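Local coordinates for protein PKS (Streptomyces sp. CNQ431, PDB 5YDA) that probably transfers acyl groups onto a carrier protein during splenocin assembly, this chain holding the broadly selective acyltransferase domain of the polyketide synthase, at residues R322-A334 / R354-E366. Sequence-based numbering, arbitrary orientation.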
loop_
_atom_site.group_PDB
_atom_site.type_symbol
_atom_site.label_atom_id
_atom_site.label_comp_id
_atom_site.label_asym_id
_atom_site.label_seq_id
_atom_site.Cartn_x
_atom_site.Cartn_y
_atom_site.Cartn_z
ATOM N N ARG A 322 16.127 9.661 -2.946
ATOM C CA ARG A 322 15.940 10.239 -4.263
ATOM C C ARG A 322 14.474 10.444 -4.612
ATOM O O ARG A 322 14.178 11.138 -5.589
ATOM C CB ARG A 322 16.654 9.362 -5.293
ATOM C CG ARG A 322 18.165 9.560 -5.116
ATOM C CD ARG A 322 19.014 8.659 -5.939
ATOM N NE ARG A 322 18.772 8.872 -7.351
ATOM C CZ ARG A 322 19.240 8.064 -8.285
ATOM N NH1 ARG A 322 19.977 7.021 -7.920
ATOM N NH2 ARG A 322 18.978 8.306 -9.566
ATOM N N ILE A 323 13.563 9.862 -3.842
ATOM C CA ILE A 323 12.161 10.265 -3.804
ATOM C C ILE A 323 11.865 10.684 -2.380
ATOM O O ILE A 323 12.240 9.974 -1.441
ATOM C CB ILE A 323 11.207 9.136 -4.246
ATOM C CG1 ILE A 323 11.576 8.616 -5.633
ATOM C CG2 ILE A 323 9.758 9.613 -4.254
ATOM C CD1 ILE A 323 10.865 7.329 -5.968
ATOM N N PRO A 324 11.243 11.836 -2.146
ATOM C CA PRO A 324 10.977 12.260 -0.764
ATOM C C PRO A 324 10.033 11.294 -0.057
ATOM O O PRO A 324 9.120 10.726 -0.660
ATOM C CB PRO A 324 10.334 13.642 -0.930
ATOM C CG PRO A 324 10.656 14.066 -2.332
ATOM C CD PRO A 324 10.773 12.817 -3.143
ATOM N N TYR A 325 10.260 11.111 1.240
ATOM C CA TYR A 325 9.372 10.269 2.016
ATOM C C TYR A 325 9.268 10.826 3.429
ATOM O O TYR A 325 10.226 11.410 3.949
ATOM C CB TYR A 325 9.862 8.821 2.028
ATOM C CG TYR A 325 10.983 8.539 2.990
ATOM C CD1 TYR A 325 10.729 7.921 4.198
ATOM C CD2 TYR A 325 12.306 8.882 2.689
ATOM C CE1 TYR A 325 11.748 7.633 5.082
ATOM C CE2 TYR A 325 13.338 8.595 3.579
ATOM C CZ TYR A 325 13.053 7.980 4.771
ATOM O OH TYR A 325 14.048 7.692 5.682
ATOM N N VAL A 326 8.100 10.660 4.052
ATOM C CA VAL A 326 7.939 11.093 5.437
ATOM C C VAL A 326 8.128 9.882 6.335
ATOM O O VAL A 326 7.691 8.772 5.994
ATOM C CB VAL A 326 6.581 11.795 5.676
ATOM C CG1 VAL A 326 5.841 12.045 4.381
ATOM C CG2 VAL A 326 5.746 11.075 6.710
ATOM N N THR A 327 8.829 10.074 7.457
ATOM C CA THR A 327 9.099 8.982 8.384
ATOM C C THR A 327 8.086 8.986 9.515
ATOM O O THR A 327 7.564 10.032 9.905
ATOM C CB THR A 327 10.521 9.049 8.988
ATOM O OG1 THR A 327 10.838 10.414 9.308
ATOM N N ASN A 328 7.844 7.796 10.063
ATOM C CA ASN A 328 6.977 7.669 11.213
ATOM C C ASN A 328 7.584 8.312 12.460
ATOM O O ASN A 328 6.853 8.558 13.429
ATOM C CB ASN A 328 6.674 6.186 11.499
ATOM C CG ASN A 328 6.146 5.428 10.288
ATOM O OD1 ASN A 328 6.390 4.222 10.176
ATOM N ND2 ASN A 328 5.413 6.116 9.383
ATOM N N VAL A 329 8.898 8.574 12.468
ATOM C CA VAL A 329 9.533 9.104 13.676
ATOM C C VAL A 329 8.994 10.494 14.007
ATOM O O VAL A 329 8.571 10.765 15.135
ATOM C CB VAL A 329 11.063 9.125 13.527
ATOM C CG1 VAL A 329 11.691 9.690 14.805
ATOM C CG2 VAL A 329 11.606 7.728 13.243
ATOM N N THR A 330 9.010 11.394 13.028
ATOM C CA THR A 330 8.601 12.776 13.226
ATOM C C THR A 330 7.237 13.083 12.649
ATOM O O THR A 330 6.730 14.192 12.871
ATOM C CB THR A 330 9.601 13.726 12.565
ATOM O OG1 THR A 330 9.612 13.450 11.166
ATOM C CG2 THR A 330 11.009 13.550 13.123
ATOM N N GLY A 331 6.645 12.151 11.899
ATOM C CA GLY A 331 5.459 12.468 11.134
ATOM C C GLY A 331 5.699 13.560 10.124
ATOM O O GLY A 331 4.774 14.315 9.802
ATOM N N ASP A 332 6.921 13.657 9.605
ATOM C CA ASP A 332 7.333 14.735 8.718
ATOM C C ASP A 332 8.297 14.169 7.680
ATOM O O ASP A 332 8.746 13.021 7.776
ATOM C CB ASP A 332 8.000 15.861 9.522
ATOM C CG ASP A 332 7.904 17.226 8.843
ATOM O OD1 ASP A 332 7.387 17.337 7.701
ATOM O OD2 ASP A 332 8.361 18.202 9.480
ATOM N N TRP A 333 8.621 14.984 6.682
ATOM C CA TRP A 333 9.595 14.587 5.666
ATOM C C TRP A 333 10.926 14.183 6.290
ATOM O O TRP A 333 11.443 14.858 7.185
ATOM C CB TRP A 333 9.797 15.731 4.675
ATOM C CG TRP A 333 8.518 16.094 3.996
ATOM C CD1 TRP A 333 7.687 17.137 4.305
ATOM C CD2 TRP A 333 7.891 15.385 2.915
ATOM N NE1 TRP A 333 6.588 17.127 3.469
ATOM C CE2 TRP A 333 6.689 16.062 2.610
ATOM C CE3 TRP A 333 8.227 14.244 2.179
ATOM C CZ2 TRP A 333 5.828 15.637 1.594
ATOM C CZ3 TRP A 333 7.373 13.827 1.158
ATOM C CH2 TRP A 333 6.189 14.519 0.881
ATOM N N ALA A 334 11.459 13.051 5.847
ATOM C CA ALA A 334 12.741 12.597 6.370
ATOM C C ALA A 334 13.863 13.442 5.785
ATOM O O ALA A 334 13.897 13.697 4.575
ATOM C CB ALA A 334 12.972 11.122 6.044
ATOM N N ARG A 354 4.084 7.955 14.043
ATOM C CA ARG A 354 3.269 9.145 13.816
ATOM C C ARG A 354 2.690 9.135 12.395
ATOM O O ARG A 354 2.960 10.004 11.565
ATOM C CB ARG A 354 4.093 10.401 14.068
ATOM C CG ARG A 354 4.737 10.466 15.458
ATOM C CD ARG A 354 3.744 10.969 16.490
ATOM N NE ARG A 354 4.176 10.699 17.864
ATOM C CZ ARG A 354 3.404 10.864 18.936
ATOM N NH1 ARG A 354 3.876 10.594 20.150
ATOM N NH2 ARG A 354 2.158 11.302 18.789
ATOM N N PHE A 355 1.842 8.143 12.119
ATOM C CA PHE A 355 1.326 8.018 10.757
ATOM C C PHE A 355 0.343 9.141 10.407
ATOM O O PHE A 355 0.408 9.711 9.311
ATOM C CB PHE A 355 0.660 6.660 10.556
ATOM C CG PHE A 355 0.209 6.445 9.151
ATOM C CD1 PHE A 355 1.112 6.047 8.179
ATOM C CD2 PHE A 355 -1.111 6.673 8.786
ATOM C CE1 PHE A 355 0.706 5.864 6.885
ATOM C CE2 PHE A 355 -1.518 6.483 7.486
ATOM C CZ PHE A 355 -0.608 6.079 6.530
ATOM N N ALA A 356 -0.599 9.448 11.307
ATOM C CA ALA A 356 -1.600 10.476 11.016
ATOM C C ALA A 356 -0.943 11.821 10.714
ATOM O O ALA A 356 -1.315 12.505 9.750
ATOM C CB ALA A 356 -2.579 10.608 12.185
ATOM N N ASP A 357 0.038 12.219 11.536
ATOM C CA ASP A 357 0.802 13.424 11.238
ATOM C C ASP A 357 1.531 13.297 9.906
ATOM O O ASP A 357 1.577 14.253 9.117
ATOM C CB ASP A 357 1.795 13.710 12.362
ATOM C CG ASP A 357 1.110 14.053 13.663
ATOM O OD1 ASP A 357 -0.012 14.605 13.612
ATOM O OD2 ASP A 357 1.681 13.758 14.735
ATOM N N GLY A 358 2.122 12.129 9.643
ATOM C CA GLY A 358 2.794 11.930 8.371
ATOM C C GLY A 358 1.870 12.138 7.185
ATOM O O GLY A 358 2.254 12.764 6.194
ATOM N N ILE A 359 0.635 11.621 7.273
ATOM C CA ILE A 359 -0.332 11.800 6.189
ATOM C C ILE A 359 -0.642 13.282 5.981
ATOM O O ILE A 359 -0.740 13.760 4.844
ATOM C CB ILE A 359 -1.612 10.990 6.478
ATOM C CG1 ILE A 359 -1.429 9.550 6.048
ATOM C CG2 ILE A 359 -2.755 11.540 5.695
ATOM C CD1 ILE A 359 -1.353 9.405 4.540
ATOM N N ALA A 360 -0.783 14.039 7.073
ATOM C CA ALA A 360 -1.076 15.466 6.937
ATOM C C ALA A 360 0.094 16.228 6.312
ATOM O O ALA A 360 -0.114 17.120 5.481
ATOM C CB ALA A 360 -1.440 16.056 8.299
ATOM N N ALA A 361 1.329 15.897 6.693
ATOM C CA ALA A 361 2.478 16.552 6.070
ATOM C C ALA A 361 2.562 16.217 4.587
ATOM O O ALA A 361 2.844 17.091 3.759
ATOM C CB ALA A 361 3.769 16.144 6.769
ATOM N N LEU A 362 2.337 14.947 4.241
ATOM C CA LEU A 362 2.338 14.540 2.843
ATOM C C LEU A 362 1.314 15.332 2.052
ATOM O O LEU A 362 1.607 15.845 0.968
ATOM C CB LEU A 362 2.037 13.050 2.758
ATOM C CG LEU A 362 2.215 12.311 1.452
ATOM C CD1 LEU A 362 3.625 11.748 1.459
ATOM C CD2 LEU A 362 1.203 11.191 1.366
ATOM N N TRP A 363 0.111 15.467 2.607
ATOM C CA TRP A 363 -0.984 16.114 1.901
ATOM C C TRP A 363 -0.743 17.607 1.751
ATOM O O TRP A 363 -1.093 18.202 0.728
ATOM C CB TRP A 363 -2.287 15.863 2.656
ATOM C CG TRP A 363 -3.446 16.562 2.040
ATOM C CD1 TRP A 363 -4.050 17.716 2.472
ATOM C CD2 TRP A 363 -4.137 16.161 0.859
ATOM N NE1 TRP A 363 -5.082 18.045 1.629
ATOM C CE2 TRP A 363 -5.157 17.106 0.632
ATOM C CE3 TRP A 363 -3.987 15.097 -0.032
ATOM C CZ2 TRP A 363 -6.025 17.013 -0.447
ATOM C CZ3 TRP A 363 -4.844 15.002 -1.093
ATOM C CH2 TRP A 363 -5.852 15.954 -1.299
ATOM N N GLU A 364 -0.163 18.229 2.771
ATOM C CA GLU A 364 -0.068 19.679 2.783
ATOM C C GLU A 364 0.944 20.182 1.762
ATOM O O GLU A 364 0.774 21.275 1.215
ATOM C CB GLU A 364 0.279 20.153 4.192
ATOM C CG GLU A 364 -0.172 21.565 4.478
ATOM C CD GLU A 364 0.972 22.553 4.418
ATOM O OE1 GLU A 364 2.024 22.266 5.033
ATOM O OE2 GLU A 364 0.824 23.611 3.755
ATOM N N ARG A 365 1.986 19.402 1.468
ATOM C CA ARG A 365 2.928 19.847 0.450
ATOM C C ARG A 365 2.422 19.546 -0.952
ATOM O O ARG A 365 2.432 20.424 -1.820
ATOM C CB ARG A 365 4.300 19.209 0.660
ATOM C CG ARG A 365 5.428 20.126 0.230
ATOM C CD ARG A 365 6.780 19.584 0.617
ATOM N NE ARG A 365 7.164 18.433 -0.195
ATOM C CZ ARG A 365 8.257 17.707 0.038
ATOM N NH1 ARG A 365 9.053 18.022 1.059
ATOM N NH2 ARG A 365 8.554 16.672 -0.741
ATOM N N GLU A 366 1.959 18.316 -1.190
ATOM C CA GLU A 366 1.688 17.857 -2.551
ATOM C C GLU A 366 0.207 17.807 -2.916
ATOM O O GLU A 366 -0.119 17.898 -4.105
ATOM C CB GLU A 366 2.289 16.456 -2.770
ATOM C CG GLU A 366 3.718 16.255 -2.249
ATOM C CD GLU A 366 4.775 16.875 -3.161
ATOM O OE1 GLU A 366 5.975 16.828 -2.809
ATOM O OE2 GLU A 366 4.411 17.404 -4.234
HETATM O O HOH W 1 4.633 9.124 9.441
HETATM O O HOH W 2 4.574 19.275 4.592
#
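Arg354 O and Asn328 ND2 are joined through one water, which donates to Arg354 O over 2.8 Å and to Thr327 O and accepts from Asn328 ND2. Arg354 O also accepts the helix bond from Gly358 N. The water thus ties the start of helix 355-366 to the loop of the β-hairpin formed by strands 325-327 and 332-333, at the edge of the mixed sheet of the acyltransferase α/β core. A direct bond lies alongside: Arg354 N, at the N-cap position, reaches Asn328 O at 2.9 Å, nearly straight (165°) and on a lone pair in the carbonyl plane. Asn328 extends this junction toward the probable nucleophile elbow: its OD1 is held by Ser200 N and His348 NE2, its ND2 by Gly198 O and the water, which fixes the amide's rotation.

Further along, backbone meets backbone closely, Gly331 CA lying 3.9 Å from Gly358 CA. Gly331 O takes a CA-H···O contact from Gly358 CA (3.4 Å). Gly358, having no CB, also presents this CA to a side chain, Val326 CG2, at 3.5 Å. Leu362 CD1 then touches Val326 CG1 and the CH2 corner of Trp333.

At the far end, Trp333 has Val326 CG1 toward the rim of one face; over the opposite face the Arg365 guanidinium stacks with planes only 4° apart. Arg365 CZ stands 3.5 Å from the six-membered ring centroid, a cation-pi geometry reached by a bend at chi3 (72°). Glu366 OE1 lies in the guanidinium plane and makes a long salt bridge to Arg365 NE (3.3 Å), although NE meets it from above the carboxylate plane. Trp333 NE1 donates to a second water, which bonds Ala361 O at 2.9 Å.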